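Local coordinates for uncharacterized protein with ferredoxin-like fold (PDB 3E8O), which is of unknown function but is probably a monooxygenase related to those of antibiotic biosynthesis, built on a ferredoxin-like fold, at residues Gly24-Ser29 against Phe68-His73. Sequence-based numbering, arbitrary orientation.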
# COMPACT_ATOMS: atom_id res chain seq x y z
N GLY A 24 2.95 4.66 -4.67
CA GLY A 24 2.94 6.11 -4.64
C GLY A 24 2.67 6.63 -3.27
O GLY A 24 1.92 6.03 -2.47
N THR A 25 3.31 7.75 -2.97
CA THR A 25 3.10 8.45 -1.72
C THR A 25 2.88 9.94 -2.00
O THR A 25 3.38 10.51 -2.97
CB THR A 25 4.25 8.26 -0.76
OG1 THR A 25 5.48 8.72 -1.36
CG2 THR A 25 4.39 6.75 -0.38
N LEU A 26 2.10 10.55 -1.12
CA LEU A 26 1.73 11.98 -1.19
C LEU A 26 1.15 12.40 0.14
O LEU A 26 0.70 11.55 0.92
CB LEU A 26 0.73 12.28 -2.30
CG LEU A 26 -0.69 11.72 -2.23
CD1 LEU A 26 -1.56 12.44 -3.29
CD2 LEU A 26 -0.75 10.17 -2.35
N SER A 27 1.17 13.71 0.42
CA SER A 27 0.59 14.19 1.67
C SER A 27 -0.08 15.51 1.48
O SER A 27 0.19 16.23 0.53
CB SER A 27 1.66 14.29 2.77
OG SER A 27 2.53 15.38 2.53
N ALA A 28 -0.96 15.84 2.42
CA ALA A 28 -1.64 17.13 2.41
C ALA A 28 -1.53 17.76 3.79
O ALA A 28 -1.42 17.08 4.81
CB ALA A 28 -3.14 16.96 2.02
N SER A 29 -1.63 19.08 3.78
CA SER A 29 -1.71 19.83 5.03
C SER A 29 -3.04 19.53 5.70
O SER A 29 -3.98 19.02 5.10
CB SER A 29 -1.65 21.33 4.72
OG SER A 29 -2.84 21.74 4.09
N PHE A 68 -0.50 9.66 2.59
CA PHE A 68 -1.29 8.68 1.83
C PHE A 68 -0.41 7.86 0.92
O PHE A 68 0.70 8.23 0.53
CB PHE A 68 -2.37 9.42 1.01
CG PHE A 68 -3.28 10.28 1.86
CD1 PHE A 68 -4.33 9.73 2.55
CD2 PHE A 68 -3.04 11.64 2.03
CE1 PHE A 68 -5.12 10.48 3.37
CE2 PHE A 68 -3.83 12.39 2.85
CZ PHE A 68 -4.87 11.81 3.52
N LEU A 69 -0.98 6.70 0.60
CA LEU A 69 -0.37 5.71 -0.27
C LEU A 69 -1.33 5.36 -1.40
O LEU A 69 -2.54 5.23 -1.18
CB LEU A 69 -0.02 4.44 0.55
CG LEU A 69 0.72 3.24 -0.06
CD1 LEU A 69 2.14 3.60 -0.52
CD2 LEU A 69 0.78 2.06 0.96
N ILE A 70 -0.77 5.16 -2.58
CA ILE A 70 -1.48 4.71 -3.75
C ILE A 70 -0.79 3.41 -4.18
O ILE A 70 0.39 3.39 -4.55
CB ILE A 70 -1.49 5.71 -4.92
CG1 ILE A 70 -1.94 7.12 -4.52
CG2 ILE A 70 -2.35 5.17 -6.04
CD1 ILE A 70 -1.89 8.14 -5.62
N THR A 71 -1.54 2.31 -4.12
CA THR A 71 -1.06 0.96 -4.42
C THR A 71 -1.78 0.45 -5.66
O THR A 71 -3.00 0.40 -5.69
CB THR A 71 -1.32 0.05 -3.23
OG1 THR A 71 -0.70 0.61 -2.08
CG2 THR A 71 -0.84 -1.39 -3.46
N GLU A 72 -1.00 0.10 -6.68
CA GLU A 72 -1.63 -0.33 -7.94
C GLU A 72 -0.96 -1.57 -8.49
O GLU A 72 0.24 -1.70 -8.43
CB GLU A 72 -1.53 0.76 -9.04
CG GLU A 72 -1.74 2.18 -8.57
CD GLU A 72 -1.48 3.26 -9.59
OE1 GLU A 72 -1.69 3.02 -10.80
OE2 GLU A 72 -1.12 4.40 -9.16
N HIS A 73 -1.78 -2.45 -9.06
CA HIS A 73 -1.29 -3.60 -9.82
C HIS A 73 -1.90 -3.54 -11.20
O HIS A 73 -3.11 -3.40 -11.34
CB HIS A 73 -1.67 -4.95 -9.19
CG HIS A 73 -1.08 -5.19 -7.85
ND1 HIS A 73 -1.39 -6.31 -7.12
CD2 HIS A 73 -0.23 -4.45 -7.09
CE1 HIS A 73 -0.73 -6.27 -5.98
NE2 HIS A 73 -0.02 -5.15 -5.92
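Phe-68 and Leu-26 form an antiparallel hydrogen-bonded pair. Phe-68 N gives a hydrogen bond to Leu-26 O at 2.8 Å. The return bond, from Leu-26 N to Phe-68 O, is longer at 3.2 Å. Both side chains lie on the same face of the sheet. Leu-26 CG sits between its own N and carbonyl carbon (chi1 66°), and this carries CD2 over to Phe-68 CB, 3.8 Å away. Leu-26 CD2 also lies 3.9 Å from Ile-70 CG1. The Phe-68 ring continues from this cluster to Leu-36 and Leu-40 of helix 33-47, on the helical side of the ferredoxin-like alpha+beta fold. Here the two central strands of the antiparallel sheet, 20-27 and 67-74, run side by side. Gly-24 pairs with Ile-70 through two further bonds, Gly-24 N to Ile-70 O at 2.9 Å and Ile-70 N to Gly-24 O at 2.8 Å. Between the two bonded pairs, Thr-25 and Leu-69 form a non-hydrogen-bonded pair, with their side chains on the opposite face. Leu-69 there also packs on Thr-71 of the second subunit.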